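Local coordinates for maleate cis-trans isomerase (Pseudomonas putida, PDB 4FQ5), which probably catalyses the cis-trans isomerisation of the carbon-carbon double bond of maleate to give fumarate, at residues His63-Arg68 and Ser84-Leu89; Val96-Tyr101 and Pro134-Ala139; Glu90-Arg95 and Glu127-Ala132; Ala106-Gly111 and Asp170-Glu175; Glu42-Ala47 and Met224-Ala229. The protein carries 1 engineered substitution. All coordinates share one frame; numbering follows the deposited sequence.

Overall arrangement
Contacts 1, 2 and 4 are buried; contact 2 is a parallel strand pair held by backbone hydrogen bonds. Contacts 1 and 3 share helix 84-92: its first turns lie against edge strand 59-67, whereas its far end meets the turn after helix 114-128 through polar groups and a water; the centre of contact 3 lies about 22 Å from that of the chain. Contact 4 is largely apolar, a methionine lying on a tyrosine ring. Contact 5 is partly buried and joins the two sheet-bearing halves through one glutamate that accepts backbone N-H groups. Glu-42 of contact 5 also reaches Ser-64 and Arg-66 of contact 1. Contacts 1, 3 and 5 touch a second subunit; contacts 2 and 4 do not.

Contact 1 (His63-Arg68 and Ser84-Leu89)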
# COMPACT_ATOMS: atom_id res chain seq x y z
N HIS A 63 -8.72 10.69 12.16
CA HIS A 63 -9.14 10.95 13.55
C HIS A 63 -10.58 11.36 13.57
O HIS A 63 -10.95 12.36 12.95
CB HIS A 63 -8.24 12.04 14.14
CG HIS A 63 -6.77 11.75 13.95
ND1 HIS A 63 -6.06 11.03 14.83
CD2 HIS A 63 -5.91 12.05 12.90
CE1 HIS A 63 -4.80 10.89 14.38
NE2 HIS A 63 -4.71 11.52 13.19
N SER A 64 -11.40 10.59 14.27
CA SER A 64 -12.84 10.82 14.27
C SER A 64 -13.42 11.25 15.61
O SER A 64 -12.91 10.90 16.67
CB SER A 64 -13.58 9.56 13.80
OG SER A 64 -13.27 9.26 12.46
N SER A 65 -14.52 12.00 15.52
CA SER A 65 -15.39 12.26 16.65
C SER A 65 -16.82 11.97 16.20
O SER A 65 -17.18 12.23 15.04
CB SER A 65 -15.24 13.71 17.12
OG SER A 65 -16.25 14.03 18.06
N ARG A 66 -17.63 11.43 17.11
CA ARG A 66 -18.97 10.97 16.79
C ARG A 66 -20.07 11.82 17.43
O ARG A 66 -19.95 12.25 18.58
CB ARG A 66 -19.14 9.50 17.18
CG ARG A 66 -18.49 8.55 16.19
CD ARG A 66 -18.62 7.07 16.56
NE ARG A 66 -18.87 6.31 15.34
CZ ARG A 66 -18.00 6.16 14.35
NH1 ARG A 66 -16.77 6.70 14.42
NH2 ARG A 66 -18.34 5.47 13.27
N MET A 67 -21.13 12.03 16.66
CA MET A 67 -22.36 12.67 17.10
C MET A 67 -23.49 11.67 16.86
O MET A 67 -23.69 11.21 15.74
CB MET A 67 -22.59 13.98 16.33
CG MET A 67 -22.28 13.90 14.83
SD MET A 67 -22.54 15.46 13.97
CE MET A 67 -22.53 14.93 12.28
N ARG A 68 -24.22 11.32 17.91
CA ARG A 68 -25.15 10.19 17.85
C ARG A 68 -26.32 10.38 16.89
O ARG A 68 -27.01 11.40 16.93
CB ARG A 68 -25.69 9.83 19.23
CG ARG A 68 -24.80 8.86 19.98
CD ARG A 68 -25.59 8.15 21.07
NE ARG A 68 -26.00 6.81 20.66
CZ ARG A 68 -26.96 6.10 21.25
NH1 ARG A 68 -27.64 6.61 22.27
NH2 ARG A 68 -27.24 4.89 20.82
N SER A 84 -22.34 19.24 17.47
CA SER A 84 -21.36 19.75 16.52
C SER A 84 -20.15 20.41 17.18
O SER A 84 -19.00 20.07 16.88
CB SER A 84 -22.06 20.76 15.61
OG SER A 84 -21.48 20.77 14.32
N ASP A 85 -20.43 21.37 18.07
CA ASP A 85 -19.39 22.08 18.82
C ASP A 85 -18.50 21.15 19.63
O ASP A 85 -17.28 21.29 19.62
CB ASP A 85 -20.02 23.13 19.75
CG ASP A 85 -20.53 24.35 19.02
OD1 ASP A 85 -20.48 24.40 17.77
OD2 ASP A 85 -20.98 25.29 19.71
N ARG A 86 -19.13 20.21 20.35
CA ARG A 86 -18.40 19.21 21.14
C ARG A 86 -17.41 18.44 20.26
O ARG A 86 -16.25 18.26 20.63
CB ARG A 86 -19.37 18.24 21.84
CG ARG A 86 -18.65 17.06 22.52
CD ARG A 86 -19.57 16.03 23.18
NE ARG A 86 -20.51 15.35 22.27
CZ ARG A 86 -20.21 14.35 21.43
NH1 ARG A 86 -21.17 13.82 20.68
NH2 ARG A 86 -18.96 13.88 21.32
N CYS A 87 -17.89 18.00 19.10
CA CYS A 87 -17.06 17.21 18.17
C CYS A 87 -15.86 18.00 17.64
O CYS A 87 -14.76 17.46 17.56
CB CYS A 87 -17.92 16.66 17.01
SG CYS A 87 -19.13 15.39 17.51
N ALA A 88 -16.08 19.27 17.29
CA ALA A 88 -14.99 20.15 16.85
C ALA A 88 -13.97 20.43 17.96
O ALA A 88 -12.77 20.53 17.68
CB ALA A 88 -15.53 21.45 16.26
N LEU A 89 -14.45 20.58 19.20
CA LEU A 89 -13.56 20.67 20.36
C LEU A 89 -12.74 19.40 20.51
O LEU A 89 -11.53 19.45 20.73
CB LEU A 89 -14.35 20.94 21.65
CG LEU A 89 -14.86 22.37 21.89
CD1 LEU A 89 -15.97 22.39 22.94
CD2 LEU A 89 -13.73 23.31 22.28
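Arg-86 reaches from the helix to the backbone of the strand, where its guanidinium grips the carbonyl of Arg-66. NH1 of Arg-86 gives the main bond to Arg-66 O (2.9 Å), which lies at the guanidinium edge and is approached in its own carbonyl plane; NH2 adds a weak second bond. A bend at chi3 (61°), after an extended start, turns the guanidinium toward the strand. Cys-87, whose CA lies nearest that of Ser-65, directs its CB toward the strand. With SG set beside its own backbone N (chi1 -68°), the sulfur sits 3.2 Å from Ser-65 OG and 3.9 Å from Met-67 CB. Ser-65 OG has its stronger partner in Glu-90, which also forms a salt bridge with Arg-86 NH2, tying serine, glutamate and arginine into one polar chain. A leucine in place of Arg-86 would probably leave the Arg-66 carbonyl without its donors and Glu-90 without this positive mate. Strand and helix run nearly antiparallel (161°), their axes 8.0 Å apart. Strand 27-35 pairs with strand 59-67 and also touches Cys-87, helix 114-128 packs on Ser-84, Asp-85 and Leu-89 of helix 84-92, and Met-67 packs on Tyr-101 of strand 98-101.

Contact 2 (Val96-Tyr101 and Pro134-Ala139); sequences VDVMGY and PIITSA
Met-99 and Ile-135 run alongside each other on one face of the sheet, the first of several matched bumps along this parallel strand pair. Ile-135 CD1 packs beside Met-99, 4.0 Å from Met-99 CB and nearly as close to its sulfur; chi1 of -53° and chi2 of -73° fold the isoleucine so that this methyl comes back toward the methionine. On the same face, two residues on, the methyl CG2 of Thr-137 rests against Tyr-101 CB (4.0 Å), while the phenol leads away from the neighbouring strand. The opposite face carries Ile-136, whose partner Gly-100 has no side chain; Ile-136 CD1 meets Val-98 CG1 at 4.2 Å. The pyrrolidine of Pro-134 crosses Val-98 at about a right angle, and its CG presses on Asp-97 O (3.4 Å). Between the two faces a ladder of backbone bonds sets the register: Met-99 N to Pro-134 O, Ile-136 N to Met-99 O (2.8 Å), Tyr-101 N to Ile-136 O (2.7 Å) and Ser-138 N to Tyr-101 O. At the end of the strand Thr-137 is the N-cap of helix 138-149, its OG1 bonded to Gly-140 N, and Ser-138 OG bonds to Ala-102 O. The strands are joined through helices 104-108 and 114-128, a beta-alpha-beta crossover at the edge of a parallel alpha/beta sheet. As in such folds, the ligand pocket lies at the C-terminal ends of the strands: Ala-102, Cys-103, Leu-104 and Val-105, directly after Tyr-101, line the maleate pocket.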
# COMPACT_ATOMS: atom_id res chain seq x y z
N VAL A 96 -5.80 18.64 14.46
CA VAL A 96 -6.09 18.10 13.16
C VAL A 96 -5.85 19.21 12.11
O VAL A 96 -6.09 20.38 12.39
CB VAL A 96 -7.53 17.55 13.25
CG1 VAL A 96 -8.50 18.24 12.30
CG2 VAL A 96 -7.56 16.03 13.21
N ASP A 97 -5.33 18.84 10.93
CA ASP A 97 -4.99 19.83 9.89
C ASP A 97 -6.19 20.26 9.03
O ASP A 97 -6.17 21.33 8.41
CB ASP A 97 -3.86 19.31 8.99
CG ASP A 97 -2.58 19.04 9.76
OD1 ASP A 97 -2.09 19.96 10.45
OD2 ASP A 97 -2.06 17.90 9.68
N VAL A 98 -7.21 19.41 8.98
CA VAL A 98 -8.48 19.70 8.32
C VAL A 98 -9.54 18.96 9.08
O VAL A 98 -9.27 17.89 9.63
CB VAL A 98 -8.61 19.15 6.88
CG1 VAL A 98 -8.49 20.26 5.86
CG2 VAL A 98 -7.68 17.97 6.62
N MET A 99 -10.76 19.48 9.03
CA MET A 99 -11.88 18.87 9.73
C MET A 99 -13.10 18.86 8.81
O MET A 99 -13.52 19.90 8.31
CB MET A 99 -12.19 19.66 11.01
CG MET A 99 -13.06 18.91 11.99
SD MET A 99 -13.38 19.87 13.48
CE MET A 99 -11.69 20.20 14.01
N GLY A 100 -13.65 17.66 8.60
CA GLY A 100 -14.82 17.49 7.75
C GLY A 100 -16.04 17.07 8.55
O GLY A 100 -16.00 16.09 9.28
N TYR A 101 -17.12 17.84 8.40
CA TYR A 101 -18.42 17.48 8.95
C TYR A 101 -19.07 16.59 7.90
O TYR A 101 -19.41 17.06 6.81
CB TYR A 101 -19.24 18.75 9.20
CG TYR A 101 -20.60 18.58 9.85
CD1 TYR A 101 -20.85 19.10 11.12
CD2 TYR A 101 -21.66 17.96 9.18
CE1 TYR A 101 -22.10 18.99 11.72
CE2 TYR A 101 -22.91 17.83 9.77
CZ TYR A 101 -23.13 18.35 11.04
OH TYR A 101 -24.37 18.24 11.64
N PRO A 134 -9.02 24.62 9.02
CA PRO A 134 -10.00 24.70 7.93
C PRO A 134 -11.12 23.67 8.13
O PRO A 134 -10.85 22.50 8.45
CB PRO A 134 -9.18 24.40 6.67
CG PRO A 134 -7.83 23.96 7.14
CD PRO A 134 -7.64 24.47 8.53
N ILE A 135 -12.35 24.14 7.97
CA ILE A 135 -13.54 23.33 8.20
C ILE A 135 -14.21 23.08 6.86
O ILE A 135 -14.38 24.01 6.06
CB ILE A 135 -14.54 24.06 9.14
CG1 ILE A 135 -13.86 24.50 10.45
CG2 ILE A 135 -15.78 23.20 9.39
CD1 ILE A 135 -13.53 23.38 11.43
N ILE A 136 -14.55 21.83 6.60
CA ILE A 136 -15.30 21.45 5.40
C ILE A 136 -16.57 20.77 5.88
O ILE A 136 -16.54 20.00 6.83
CB ILE A 136 -14.48 20.51 4.46
CG1 ILE A 136 -13.46 21.31 3.65
CG2 ILE A 136 -15.37 19.83 3.43
CD1 ILE A 136 -12.14 21.59 4.34
N THR A 137 -17.70 21.11 5.27
CA THR A 137 -18.90 20.30 5.42
C THR A 137 -19.14 19.58 4.09
O THR A 137 -18.83 20.13 3.03
CB THR A 137 -20.15 21.13 5.81
OG1 THR A 137 -20.54 21.96 4.71
CG2 THR A 137 -19.87 22.00 7.04
N SER A 138 -19.67 18.37 4.17
CA SER A 138 -20.08 17.59 2.99
C SER A 138 -21.02 18.38 2.09
O SER A 138 -20.90 18.34 0.86
CB SER A 138 -20.82 16.34 3.43
OG SER A 138 -19.92 15.46 4.06
N ALA A 139 -21.97 19.08 2.71
CA ALA A 139 -22.96 19.87 1.99
C ALA A 139 -22.29 20.95 1.17
O ALA A 139 -22.55 21.07 -0.03
CB ALA A 139 -23.98 20.46 2.96
O HOH W 1 -22.32 18.43 5.65

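Contact 3 (Glu90-Arg95 and Glu127-Ala132)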
# COMPACT_ATOMS: atom_id res chain seq x y z
N GLU A 90 -13.40 18.25 20.38
CA GLU A 90 -12.73 16.96 20.49
C GLU A 90 -11.60 16.80 19.47
O GLU A 90 -10.49 16.37 19.82
CB GLU A 90 -13.73 15.80 20.40
CG GLU A 90 -14.56 15.63 21.67
CD GLU A 90 -15.68 14.60 21.57
OE1 GLU A 90 -15.80 13.91 20.54
OE2 GLU A 90 -16.44 14.48 22.55
N LEU A 91 -11.86 17.18 18.23
CA LEU A 91 -10.89 16.99 17.16
C LEU A 91 -9.80 18.06 17.15
O LEU A 91 -8.66 17.77 16.78
CB LEU A 91 -11.58 16.87 15.80
CG LEU A 91 -12.38 15.57 15.61
CD1 LEU A 91 -13.21 15.62 14.33
CD2 LEU A 91 -11.47 14.34 15.62
N SER A 92 -10.13 19.29 17.56
CA SER A 92 -9.10 20.33 17.65
C SER A 92 -8.16 20.13 18.86
O SER A 92 -7.05 20.65 18.86
CB SER A 92 -9.67 21.76 17.58
OG SER A 92 -10.68 21.98 18.55
N ASP A 93 -8.60 19.36 19.86
CA ASP A 93 -7.69 18.90 20.92
C ASP A 93 -6.51 18.10 20.35
O ASP A 93 -5.45 18.03 20.97
CB ASP A 93 -8.43 18.01 21.93
CG ASP A 93 -9.27 18.80 22.95
OD1 ASP A 93 -9.31 20.04 22.91
OD2 ASP A 93 -9.90 18.14 23.80
N ALA A 94 -6.72 17.50 19.18
CA ALA A 94 -5.70 16.73 18.48
C ALA A 94 -4.93 17.53 17.42
O ALA A 94 -4.04 16.98 16.77
CB ALA A 94 -6.34 15.50 17.84
N ARG A 95 -5.28 18.81 17.25
CA ARG A 95 -4.63 19.71 16.26
C ARG A 95 -4.62 19.10 14.84
O ARG A 95 -3.61 19.04 14.15
CB ARG A 95 -3.23 20.16 16.71
CG ARG A 95 -3.26 21.00 17.98
CD ARG A 95 -1.88 21.55 18.32
NE ARG A 95 -1.42 22.53 17.34
CZ ARG A 95 -1.82 23.80 17.31
NH1 ARG A 95 -2.69 24.27 18.21
NH2 ARG A 95 -1.35 24.61 16.37
N GLU A 127 -10.74 27.77 16.76
CA GLU A 127 -9.90 28.93 17.00
C GLU A 127 -9.82 29.25 18.50
O GLU A 127 -8.73 29.50 19.03
CB GLU A 127 -10.41 30.13 16.21
CG GLU A 127 -9.57 31.39 16.36
CD GLU A 127 -10.07 32.54 15.51
OE1 GLU A 127 -11.09 32.39 14.80
OE2 GLU A 127 -9.43 33.62 15.55
N ASN A 128 -10.97 29.21 19.18
CA ASN A 128 -11.00 29.45 20.63
C ASN A 128 -10.46 28.29 21.46
O ASN A 128 -10.24 28.42 22.66
CB ASN A 128 -12.40 29.87 21.09
CG ASN A 128 -12.86 31.17 20.44
OD1 ASN A 128 -12.07 32.10 20.25
ND2 ASN A 128 -14.14 31.24 20.10
N ASN A 129 -10.26 27.14 20.80
CA ASN A 129 -9.58 26.00 21.40
C ASN A 129 -8.09 25.99 21.01
O ASN A 129 -7.39 24.99 21.16
CB ASN A 129 -10.28 24.69 21.01
CG ASN A 129 -9.79 23.49 21.82
OD1 ASN A 129 -9.77 22.37 21.32
ND2 ASN A 129 -9.39 23.73 23.06
N ASP A 130 -7.63 27.14 20.50
CA ASP A 130 -6.22 27.42 20.22
C ASP A 130 -5.66 26.58 19.06
O ASP A 130 -4.45 26.33 18.98
CB ASP A 130 -5.37 27.27 21.49
CG ASP A 130 -3.97 27.84 21.33
OD1 ASP A 130 -3.82 28.92 20.72
OD2 ASP A 130 -3.02 27.20 21.83
N ALA A 131 -6.54 26.16 18.15
CA ALA A 131 -6.12 25.35 17.01
C ALA A 131 -7.01 25.59 15.80
O ALA A 131 -7.72 24.68 15.36
CB ALA A 131 -6.09 23.88 17.39
N ALA A 132 -7.00 26.81 15.27
CA ALA A 132 -7.80 27.17 14.10
C ALA A 132 -7.55 26.18 12.96
O ALA A 132 -6.40 25.93 12.59
CB ALA A 132 -7.49 28.59 13.65
O HOH W 2 -6.07 22.29 20.88
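Ala-131, Asn-129 and Ser-92 contribute the most buried surface here, where the end of helix 84-92 faces the turn that follows helix 114-128. Ala-131 points its CB toward the other segment, where this methyl lies 3.7 Å from Ser-92 O and 3.5 Å from Arg-95 NH1. Asn-129 projects its amide toward Ser-92 and Asp-93, with CG set opposite its backbone N (chi1 -169°); its CB comes within 3.7 Å of Ser-92 OG. That hydroxyl has its stronger partner in the helix itself, Ala-88 O. The two backbones are also joined by a water, which donates to Ser-92 O (2.8 Å) and to Asn-129 O (3.0 Å). Arg-95, bent at chi3, brings NH1 to Asp-130 O (2.8 Å); the carbonyl lies at the edge of the guanidinium, in its plane. Asp-130, with positive phi, is the C-prime residue of the Schellman motif ending helix 114-128. Asp-93 extends the polar character across the subunit boundary, bonding to Ser-36 and Arg-68 of the second subunit. Thus the contact relies chiefly on carbonyls met by a water and an arginine, with the Ala-131 methyl packed beside them, consistent with its partly solvent-exposed place at the ends of two helices.

Contact 4 (Ala106-Gly111 and Asp170-Glu175)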
# COMPACT_ATOMS: atom_id res chain seq x y z
N ALA A 106 -27.88 16.61 7.33
CA ALA A 106 -27.98 17.27 8.63
C ALA A 106 -27.77 18.77 8.48
O ALA A 106 -28.47 19.57 9.10
CB ALA A 106 -26.96 16.68 9.59
N ILE A 107 -26.80 19.14 7.65
CA ILE A 107 -26.55 20.55 7.35
C ILE A 107 -27.71 21.15 6.56
O ILE A 107 -28.27 22.17 6.96
CB ILE A 107 -25.21 20.74 6.61
CG1 ILE A 107 -24.01 20.44 7.53
CG2 ILE A 107 -25.12 22.13 5.99
CD1 ILE A 107 -23.99 21.21 8.84
N MET A 108 -28.08 20.52 5.45
CA MET A 108 -29.13 21.05 4.58
C MET A 108 -30.50 21.11 5.28
O MET A 108 -31.27 22.03 5.04
CB MET A 108 -29.18 20.30 3.24
CG MET A 108 -27.92 20.46 2.39
SD MET A 108 -28.10 19.90 0.68
CE MET A 108 -26.51 20.31 -0.02
N SER A 109 -30.77 20.14 6.16
CA SER A 109 -32.00 20.11 6.98
C SER A 109 -32.23 21.34 7.85
O SER A 109 -33.35 21.59 8.29
CB SER A 109 -31.97 18.90 7.92
OG SER A 109 -32.44 17.74 7.27
N MET A 110 -31.16 22.09 8.13
CA MET A 110 -31.24 23.21 9.06
C MET A 110 -31.65 24.51 8.39
O MET A 110 -31.75 25.54 9.05
CB MET A 110 -29.91 23.38 9.80
CG MET A 110 -29.55 22.22 10.72
SD MET A 110 -30.70 22.02 12.10
CE MET A 110 -30.44 23.56 12.98
N GLY A 111 -31.86 24.48 7.08
CA GLY A 111 -32.27 25.69 6.35
C GLY A 111 -31.23 26.28 5.42
O GLY A 111 -30.03 26.03 5.58
N ASP A 170 -34.00 21.06 -2.99
CA ASP A 170 -34.33 22.49 -2.85
C ASP A 170 -33.13 23.32 -2.37
O ASP A 170 -32.96 24.46 -2.81
CB ASP A 170 -35.53 22.69 -1.92
CG ASP A 170 -36.84 22.27 -2.57
OD1 ASP A 170 -36.86 21.88 -3.77
OD2 ASP A 170 -37.88 22.32 -1.87
N TYR A 171 -32.30 22.74 -1.50
CA TYR A 171 -31.07 23.40 -1.04
C TYR A 171 -30.11 23.64 -2.21
O TYR A 171 -29.55 24.73 -2.36
CB TYR A 171 -30.40 22.57 0.06
CG TYR A 171 -29.38 23.31 0.91
CD1 TYR A 171 -29.70 23.75 2.19
CD2 TYR A 171 -28.09 23.56 0.43
CE1 TYR A 171 -28.77 24.42 2.98
CE2 TYR A 171 -27.15 24.24 1.20
CZ TYR A 171 -27.50 24.66 2.47
OH TYR A 171 -26.57 25.33 3.22
N ILE A 172 -29.94 22.61 -3.03
CA ILE A 172 -29.05 22.68 -4.19
C ILE A 172 -29.57 23.70 -5.21
O ILE A 172 -28.80 24.53 -5.72
CB ILE A 172 -28.88 21.28 -4.85
CG1 ILE A 172 -28.17 20.32 -3.88
CG2 ILE A 172 -28.10 21.39 -6.14
CD1 ILE A 172 -28.37 18.86 -4.19
N ARG A 173 -30.87 23.66 -5.48
CA ARG A 173 -31.52 24.63 -6.35
C ARG A 173 -31.33 26.06 -5.83
O ARG A 173 -31.03 26.97 -6.60
CB ARG A 173 -33.00 24.29 -6.54
CG ARG A 173 -33.24 23.06 -7.39
CD ARG A 173 -34.73 22.73 -7.52
NE ARG A 173 -34.95 21.69 -8.54
CZ ARG A 173 -35.95 20.81 -8.51
NH1 ARG A 173 -36.83 20.81 -7.52
NH2 ARG A 173 -36.06 19.90 -9.47
N HIS A 174 -31.48 26.23 -4.52
CA HIS A 174 -31.29 27.54 -3.88
C HIS A 174 -29.89 28.05 -4.06
O HIS A 174 -29.66 29.26 -4.16
CB HIS A 174 -31.64 27.47 -2.39
CG HIS A 174 -31.60 28.81 -1.69
ND1 HIS A 174 -30.57 29.20 -0.93
CD2 HIS A 174 -32.52 29.86 -1.69
CE1 HIS A 174 -30.81 30.44 -0.45
NE2 HIS A 174 -32.00 30.84 -0.92
N GLU A 175 -28.93 27.13 -4.10
CA GLU A 175 -27.53 27.50 -4.32
C GLU A 175 -27.23 27.79 -5.79
O GLU A 175 -26.09 28.04 -6.16
CB GLU A 175 -26.58 26.44 -3.75
CG GLU A 175 -26.54 26.41 -2.22
CD GLU A 175 -25.96 27.67 -1.61
OE1 GLU A 175 -25.06 28.28 -2.22
OE2 GLU A 175 -26.40 28.07 -0.51
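Met-108 lies across the ring of Tyr-171, and this pair makes most of the contact. The CH-pi part comes from Met-108 CG, which stands over one face of the ring, 3.6 Å from its centroid and 16° off the ring normal. The Met-aromatic part is oblique: SD is 4.2 Å from the same centroid and closer to Tyr-171 CB and CG. Because the methionine is extended beyond CG (chi2 -167°, chi3 177°), its chain runs on past the ring, and CE touches both Tyr-171 CD2 (3.6 Å) and, as a further apolar contact, Ile-172 CG1 (4.2 Å). The polar backbone enters at the ring edge, where Gly-111 O lies near the ring plane, 3.3 Å from Tyr-171 CE1. Gly-111 leaves the helix with positive phi, closing a type I turn that begins at Met-108. Tyr-171 OH finds its hydrogen bond outside the two segments, at His-115 ND1, which ties the far end of the ring to helix 114-128. The contact therefore joins helix 162-174 to the short helix 104-108, which starts among the residues lining the maleate pocket. Helix 138-149 packs on Met-108 through Ala-139 and Ile-143, and helix 74-81 touches Ile-107 through Asp-81.

Contact 5 (Glu42-Ala47 and Met224-Ala229)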
# COMPACT_ATOMS: atom_id res chain seq x y z
N GLU A 42 -15.69 6.86 7.09
CA GLU A 42 -14.44 6.29 7.58
C GLU A 42 -13.88 5.17 6.69
O GLU A 42 -12.79 4.66 6.95
CB GLU A 42 -14.59 5.82 9.02
CG GLU A 42 -14.68 6.99 10.01
CD GLU A 42 -15.34 6.62 11.32
OE1 GLU A 42 -16.32 5.84 11.32
OE2 GLU A 42 -14.88 7.11 12.36
N THR A 43 -14.62 4.80 5.65
CA THR A 43 -14.17 3.80 4.69
C THR A 43 -13.71 4.47 3.40
O THR A 43 -12.60 4.22 2.93
CB THR A 43 -15.29 2.77 4.40
OG1 THR A 43 -15.65 2.14 5.64
CG2 THR A 43 -14.81 1.68 3.41
N GLU A 44 -14.53 5.36 2.86
CA GLU A 44 -14.26 5.94 1.54
C GLU A 44 -13.22 7.06 1.55
O GLU A 44 -12.42 7.15 0.62
CB GLU A 44 -15.55 6.38 0.86
CG GLU A 44 -16.49 5.20 0.62
CD GLU A 44 -17.66 5.53 -0.28
OE1 GLU A 44 -17.93 6.73 -0.53
OE2 GLU A 44 -18.33 4.59 -0.75
N ILE A 45 -13.23 7.90 2.58
CA ILE A 45 -12.21 8.96 2.68
C ILE A 45 -10.81 8.35 2.85
O ILE A 45 -9.88 8.75 2.15
CB ILE A 45 -12.56 10.03 3.75
CG1 ILE A 45 -13.43 11.15 3.17
CG2 ILE A 45 -11.32 10.71 4.31
CD1 ILE A 45 -14.65 10.68 2.42
N PRO A 46 -10.64 7.38 3.77
CA PRO A 46 -9.33 6.73 3.82
C PRO A 46 -8.99 5.93 2.55
O PRO A 46 -7.83 5.95 2.12
CB PRO A 46 -9.44 5.81 5.04
CG PRO A 46 -10.39 6.55 5.94
CD PRO A 46 -11.43 7.08 4.98
N ALA A 47 -9.97 5.27 1.94
CA ALA A 47 -9.72 4.57 0.68
C ALA A 47 -9.16 5.54 -0.38
O ALA A 47 -8.14 5.26 -0.99
CB ALA A 47 -10.97 3.86 0.17
N MET A 224 -24.21 5.96 2.30
CA MET A 224 -24.45 5.03 1.20
C MET A 224 -23.17 4.83 0.41
O MET A 224 -22.65 5.79 -0.16
CB MET A 224 -25.56 5.55 0.29
CG MET A 224 -25.89 4.58 -0.83
SD MET A 224 -27.37 5.02 -1.74
CE MET A 224 -26.85 6.46 -2.66
N PRO A 225 -22.64 3.59 0.38
CA PRO A 225 -21.40 3.32 -0.37
C PRO A 225 -21.59 3.58 -1.86
O PRO A 225 -22.62 3.21 -2.43
CB PRO A 225 -21.14 1.83 -0.12
CG PRO A 225 -21.97 1.46 1.05
CD PRO A 225 -23.16 2.38 1.03
N SER A 226 -20.62 4.23 -2.48
CA SER A 226 -20.72 4.52 -3.90
C SER A 226 -19.38 4.50 -4.60
O SER A 226 -19.32 4.39 -5.82
CB SER A 226 -21.40 5.87 -4.13
OG SER A 226 -20.60 6.92 -3.61
N LEU A 227 -18.30 4.61 -3.83
CA LEU A 227 -16.96 4.74 -4.40
C LEU A 227 -16.64 3.67 -5.46
O LEU A 227 -16.12 3.99 -6.53
CB LEU A 227 -15.89 4.75 -3.31
CG LEU A 227 -14.43 4.91 -3.75
CD1 LEU A 227 -14.26 6.15 -4.61
CD2 LEU A 227 -13.51 4.97 -2.53
N ASN A 228 -16.98 2.42 -5.17
CA ASN A 228 -16.67 1.31 -6.07
C ASN A 228 -17.51 1.24 -7.35
O ASN A 228 -17.27 0.37 -8.21
CB ASN A 228 -16.73 -0.02 -5.30
CG ASN A 228 -15.60 -0.16 -4.30
OD1 ASN A 228 -14.50 0.35 -4.51
ND2 ASN A 228 -15.86 -0.87 -3.21
N ALA A 229 -18.47 2.15 -7.50
CA ALA A 229 -19.30 2.22 -8.70
C ALA A 229 -19.05 3.48 -9.53
O ALA A 229 -19.57 3.60 -10.64
CB ALA A 229 -20.79 2.11 -8.33
O HOH W 3 -18.08 7.89 -2.95
O HOH W 4 -20.55 7.21 -0.93
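The loop 224-229, which follows directly on the maleate-pocket residues Ala-221 (engineered), Val-222 and Gln-223, is held to helix 41-52 by a carboxylate receiving successive backbone N-H groups. Glu-44 OE2 accepts from Ser-226 N (2.9 Å) on its syn lone pair and from Leu-227 N (3.1 Å), which comes from above the carboxylate plane; both bonds are nearly straight (164° and 172°). The glutamate is extended beyond CG (chi2 -169°), which carries the carboxylate across to the loop. Its other oxygen, OE1, takes a bond from each of two waters (both 2.7 Å). One water also donates to Ser-226 OG; the second donates to Met-224 O and accepts from that hydroxyl. Leu-227 and Glu-44 lie alongside each other, running in opposite senses, with Leu-227 CB 3.5 Å from Glu-44 OE2, and Leu-227 CD2 meets Ala-47 CB at 3.9 Å. An alanine at Glu-44 would probably leave the two loop N-H groups without their acceptor and free the loop to shift. The helix packs through Ile-45 on strand 27-35, strand 59-67 and helix 244-255, while Ser-226 touches Ile-218 just beyond strand 215-217 of the other sheet. The contact thereby bridges the two sheet-bearing halves, with helix 230-237 following the loop.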